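Local coordinates for cobalamin biosynthesis protein CobN (Mycobacterium tuberculosis, PDB 7C6O) that serves as the large, catalytic subunit of cobaltochelatase, the enzyme that inserts cobalt into the corrin ring during cobalamin biosynthesis, at residues 156-159 against 164-167; 419-424 against 1183-1188. All coordinates share one frame; numbering follows the deposited sequence. Where two conformers were deposited one is given.

Interaction 1 (156-159 against 164-167)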
loop_
_atom_site.group_PDB
_atom_site.type_symbol
_atom_site.label_atom_id
_atom_site.label_comp_id
_atom_site.label_asym_id
_atom_site.label_seq_id
_atom_site.Cartn_x
_atom_site.Cartn_y
_atom_site.Cartn_z
ATOM N N LEU A 156 54.717 11.671 2.886
ATOM C CA LEU A 156 55.165 12.271 1.635
ATOM C C LEU A 156 56.077 13.464 1.885
ATOM O O LEU A 156 57.095 13.626 1.204
ATOM C CB LEU A 156 53.963 12.683 0.793
ATOM C CG LEU A 156 53.161 11.506 0.244
ATOM C CD1 LEU A 156 51.912 12.017 -0.436
ATOM C CD2 LEU A 156 54.023 10.700 -0.713
ATOM N N CYS A 157 55.726 14.309 2.856
ATOM C CA CYS A 157 56.567 15.459 3.175
ATOM C C CYS A 157 57.956 15.018 3.624
ATOM O O CYS A 157 58.969 15.506 3.108
ATOM C CB CYS A 157 55.897 16.314 4.251
ATOM S SG CYS A 157 54.472 17.248 3.670
ATOM N N ASP A 158 58.024 14.090 4.581
ATOM C CA ASP A 158 59.322 13.649 5.088
ATOM C C ASP A 158 60.124 12.922 4.017
ATOM O O ASP A 158 61.352 13.059 3.952
ATOM C CB ASP A 158 59.140 12.749 6.311
ATOM C CG ASP A 158 58.672 13.509 7.535
ATOM O OD1 ASP A 158 58.366 14.716 7.412
ATOM O OD2 ASP A 158 58.615 12.894 8.622
ATOM N N THR A 159 59.453 12.138 3.171
ATOM C CA THR A 159 60.161 11.359 2.163
ATOM C C THR A 159 60.631 12.232 1.008
ATOM O O THR A 159 61.782 12.128 0.571
ATOM C CB THR A 159 59.265 10.230 1.640
ATOM O OG1 THR A 159 58.925 9.351 2.716
ATOM C CG2 THR A 159 59.978 9.441 0.548
ATOM N N GLY A 164 60.606 16.815 8.838
ATOM C CA GLY A 164 60.742 15.933 9.980
ATOM C C GLY A 164 59.487 15.795 10.816
ATOM O O GLY A 164 59.555 15.807 12.049
ATOM N N PHE A 165 58.333 15.658 10.161
ATOM C CA PHE A 165 57.089 15.494 10.904
ATOM C C PHE A 165 57.036 14.156 11.628
ATOM O O PHE A 165 56.457 14.066 12.716
ATOM C CB PHE A 165 55.884 15.618 9.967
ATOM C CG PHE A 165 55.700 16.987 9.385
ATOM C CD1 PHE A 165 55.011 17.964 10.086
ATOM C CD2 PHE A 165 56.202 17.294 8.132
ATOM C CE1 PHE A 165 54.837 19.227 9.550
ATOM C CE2 PHE A 165 56.033 18.554 7.590
ATOM C CZ PHE A 165 55.348 19.522 8.300
ATOM N N GLY A 166 57.629 13.115 11.050
ATOM C CA GLY A 166 57.445 11.772 11.557
ATOM C C GLY A 166 56.127 11.201 11.075
ATOM O O GLY A 166 55.171 11.949 10.851
ATOM N N PHE A 167 56.057 9.883 10.905
ATOM C CA PHE A 167 54.854 9.268 10.369
ATOM C C PHE A 167 54.759 7.824 10.838
ATOM O O PHE A 167 55.763 7.181 11.156
ATOM C CB PHE A 167 54.826 9.332 8.833
ATOM C CG PHE A 167 56.040 8.734 8.176
ATOM C CD1 PHE A 167 56.117 7.372 7.931
ATOM C CD2 PHE A 167 57.106 9.538 7.800
ATOM C CE1 PHE A 167 57.231 6.819 7.329
ATOM C CE2 PHE A 167 58.224 8.992 7.196
ATOM C CZ PHE A 167 58.287 7.632 6.960
#

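Interaction 2 (419-424 against 1183-1188)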
loop_
_atom_site.group_PDB
_atom_site.type_symbol
_atom_site.label_atom_id
_atom_site.label_comp_id
_atom_site.label_asym_id
_atom_site.label_seq_id
_atom_site.Cartn_x
_atom_site.Cartn_y
_atom_site.Cartn_z
ATOM N N ASP A 419 -18.118 -13.420 24.025
ATOM C CA ASP A 419 -19.266 -12.784 23.376
ATOM C C ASP A 419 -18.805 -11.474 22.741
ATOM O O ASP A 419 -18.711 -10.448 23.421
ATOM C CB ASP A 419 -20.388 -12.553 24.385
ATOM C CG ASP A 419 -21.641 -11.962 23.758
ATOM O OD1 ASP A 419 -21.652 -11.703 22.535
ATOM O OD2 ASP A 419 -22.625 -11.757 24.501
ATOM N N GLY A 420 -18.551 -11.508 21.432
ATOM C CA GLY A 420 -18.095 -10.310 20.744
ATOM C C GLY A 420 -19.114 -9.186 20.771
ATOM O O GLY A 420 -18.749 -8.011 20.858
ATOM N N ASP A 421 -20.402 -9.527 20.683
ATOM C CA ASP A 421 -21.440 -8.500 20.742
ATOM C C ASP A 421 -21.404 -7.752 22.069
ATOM O O ASP A 421 -21.534 -6.523 22.100
ATOM C CB ASP A 421 -22.821 -9.123 20.532
ATOM C CG ASP A 421 -23.110 -9.439 19.078
ATOM O OD1 ASP A 421 -22.210 -9.257 18.230
ATOM O OD2 ASP A 421 -24.246 -9.870 18.786
ATOM N N ALA A 422 -21.237 -8.478 23.176
ATOM C CA ALA A 422 -21.190 -7.830 24.483
ATOM C C ALA A 422 -20.016 -6.865 24.574
ATOM O O ALA A 422 -20.148 -5.762 25.120
ATOM C CB ALA A 422 -21.106 -8.880 25.589
ATOM N N LEU A 423 -18.860 -7.261 24.039
ATOM C CA LEU A 423 -17.688 -6.392 24.078
ATOM C C LEU A 423 -17.915 -5.131 23.257
ATOM O O LEU A 423 -17.693 -4.014 23.738
ATOM C CB LEU A 423 -16.457 -7.143 23.572
ATOM C CG LEU A 423 -15.163 -6.323 23.549
ATOM C CD1 LEU A 423 -14.770 -5.912 24.964
ATOM C CD2 LEU A 423 -14.038 -7.092 22.871
ATOM N N ILE A 424 -18.363 -5.291 22.008
ATOM C CA ILE A 424 -18.497 -4.131 21.137
ATOM C C ILE A 424 -19.636 -3.233 21.607
ATOM O O ILE A 424 -19.548 -2.004 21.497
ATOM C CB ILE A 424 -18.667 -4.579 19.670
ATOM C CG1 ILE A 424 -18.307 -3.437 18.718
ATOM C CG2 ILE A 424 -20.073 -5.104 19.396
ATOM C CD1 ILE A 424 -16.828 -3.110 18.712
ATOM N N THR A 1183 -31.621 -6.407 15.129
ATOM C CA THR A 1183 -32.012 -5.750 16.373
ATOM C C THR A 1183 -31.155 -6.218 17.546
ATOM O O THR A 1183 -30.771 -5.414 18.403
ATOM C CB THR A 1183 -33.495 -6.004 16.648
ATOM O OG1 THR A 1183 -34.277 -5.452 15.582
ATOM C CG2 THR A 1183 -33.918 -5.369 17.967
ATOM N N GLU A 1184 -30.834 -7.513 17.594
ATOM C CA GLU A 1184 -30.065 -8.033 18.718
ATOM C C GLU A 1184 -28.589 -7.663 18.616
ATOM O O GLU A 1184 -27.982 -7.246 19.609
ATOM C CB GLU A 1184 -30.242 -9.548 18.807
ATOM C CG GLU A 1184 -31.676 -9.977 19.092
ATOM C CD GLU A 1184 -31.885 -11.474 18.965
ATOM O OE1 GLU A 1184 -31.009 -12.154 18.388
ATOM O OE2 GLU A 1184 -32.928 -11.971 19.441
ATOM N N SER A 1185 -27.995 -7.798 17.429
ATOM C CA SER A 1185 -26.554 -7.615 17.279
ATOM C C SER A 1185 -26.134 -6.192 16.935
ATOM O O SER A 1185 -25.056 -5.761 17.361
ATOM C CB SER A 1185 -26.011 -8.563 16.204
ATOM O OG SER A 1185 -25.981 -9.899 16.673
ATOM N N ASN A 1186 -26.932 -5.453 16.168
ATOM C CA ASN A 1186 -26.481 -4.138 15.730
ATOM C C ASN A 1186 -27.669 -3.244 15.394
ATOM O O ASN A 1186 -27.902 -2.933 14.218
ATOM C CB ASN A 1186 -25.551 -4.276 14.522
ATOM C CG ASN A 1186 -24.703 -3.039 14.285
ATOM O OD1 ASN A 1186 -25.056 -1.936 14.703
ATOM N ND2 ASN A 1186 -23.580 -3.218 13.601
ATOM N N PRO A 1187 -28.435 -2.804 16.394
ATOM C CA PRO A 1187 -29.591 -1.941 16.099
ATOM C C PRO A 1187 -29.202 -0.620 15.460
ATOM O O PRO A 1187 -29.996 -0.055 14.697
ATOM C CB PRO A 1187 -30.234 -1.741 17.479
ATOM C CG PRO A 1187 -29.104 -1.932 18.443
ATOM C CD PRO A 1187 -28.235 -2.994 17.841
ATOM N N TRP A 1188 -27.996 -0.117 15.740
ATOM C CA TRP A 1188 -27.536 1.112 15.100
ATOM C C TRP A 1188 -27.462 0.946 13.587
ATOM O O TRP A 1188 -27.839 1.853 12.835
ATOM C CB TRP A 1188 -26.171 1.516 15.659
ATOM C CG TRP A 1188 -26.113 1.519 17.158
ATOM C CD1 TRP A 1188 -26.424 2.556 17.988
ATOM C CD2 TRP A 1188 -25.724 0.429 18.005
ATOM N NE1 TRP A 1188 -26.251 2.181 19.300
ATOM C CE2 TRP A 1188 -25.822 0.880 19.338
ATOM C CE3 TRP A 1188 -25.299 -0.883 17.767
ATOM C CZ2 TRP A 1188 -25.515 0.066 20.425
ATOM C CZ3 TRP A 1188 -24.993 -1.689 18.848
ATOM C CH2 TRP A 1188 -25.103 -1.213 20.161
#

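Interaction 1 (156-159 against 164-167)
A single carboxylate, that of Asp-158 near the C-terminal end of helix 146-161, holds the loop that follows the helix by two successive backbone N-H groups, in a surface contact about 60 Å from the centre of the chain. The helix packs on the four-stranded parallel sheet near the N-terminus, with Leu-156 touching Ile-84 and Val-86 of strand 84-89. Asp-158 OD1 accepts from the amide of Phe-165 (OD1 to N 2.9 Å), met on the syn side about 15° out of the carboxylate plane, while OD2 offers its syn lone pair to the amide of Gly-166 (OD2 to N 2.6 Å). With both oxygens engaged by neighbouring peptide groups, the rotation of the carboxylate is fixed. CG of Asp-158 lies anti to the carbonyl carbon (chi1 -71°), which carries the group out to the passing loop. A further hydrogen bond joins Thr-163 OG1 to Asp-158 OD1.

The two phenylalanines border this polar centre. The ring of Phe-165 presents its edge to the same carboxylate, with CD2 3.4 Å from Asp-158 OD1, and CD2 also rests 4.0 Å from Cys-157 CB. Cys-157 SG lies obliquely to that ring, 5.4 Å from its centroid. Phe-167 turns its ring edge to Asp-158 OD2, which lies 3.8 Å from Phe-167 CD2; the same ring meets Phe-155 edge-to-face. An aspartate late in helix 146-161 thus accepts from consecutive main-chain amides of the loop that leads to strand 176-178, a side-chain-to-backbone tether at a helix end.

Interaction 2 (419-424 against 1183-1188)
Asp-421, in the first turn of helix 420-431, faces Ser-1185 at the end of helix 1176-1185 with their CA atoms 6.2 Å apart, the nearest approach of the two backbones. Between these segments the direct contact comes down to one side-chain bond: Ser-1185 OG donates to Asp-421 OD2 at 2.7 Å. The hydroxyl arrives on the syn side of that oxygen, 17° out of the carboxylate plane, and Ser-1185 CB follows it to 3.4 Å from OD2. A chi1 of -78° sets the Asp-421 carboxylate beside its own backbone N, from where it projects across to the serine.

The other oxygen of the carboxylate is taken as well, since OD1 accepts from the backbone N of Tyr-1137 at the start of helix 1136-1157, and one aspartate thus bridges two helices of the C-terminal part of the chain. His-425 adds a second link by donating from NE2 to the carbonyl O of Ser-1185, and its ring meets Trp-1188 edge-to-face.

Each segment is also ordered by helix capping. Asp-419 is the N-cap of helix 420-431, its OD1 receiving a weak bond from Ala-422 N at 3.3 Å. Asn-1186, the N-cap of helix 1187-1203, accepts from Ala-1189 N through OD1 and donates from ND2 to Tyr-1137 O.

Asp-421 lies at the N-terminal end of its helix, where the dipole would favour a negative charge, and both of its oxygens accept hydrogen bonds. That chemistry is consistent with an ionised carboxylate held by hydrogen bonds from two residues far along the chain.

Interactions 1 and 2 come in series along the chain, and their centres lie about 85 Å apart, on opposite sides of the molecular centre, with no touch between them. Interaction 1 is local: only four residues separate its segments, and it orders the passage from helix 146-161 toward strand 176-178. Interaction 2 spans 758 intervening residues and joins helix 420-431 to the junction of helices 1176-1185 and 1187-1203. They share no helix or sheet. Together they illustrate how one kind of group, an aspartate carboxylate using both oxygens, can close a neighbouring loop in one place and bring remote sequence together in another within a single large subunit.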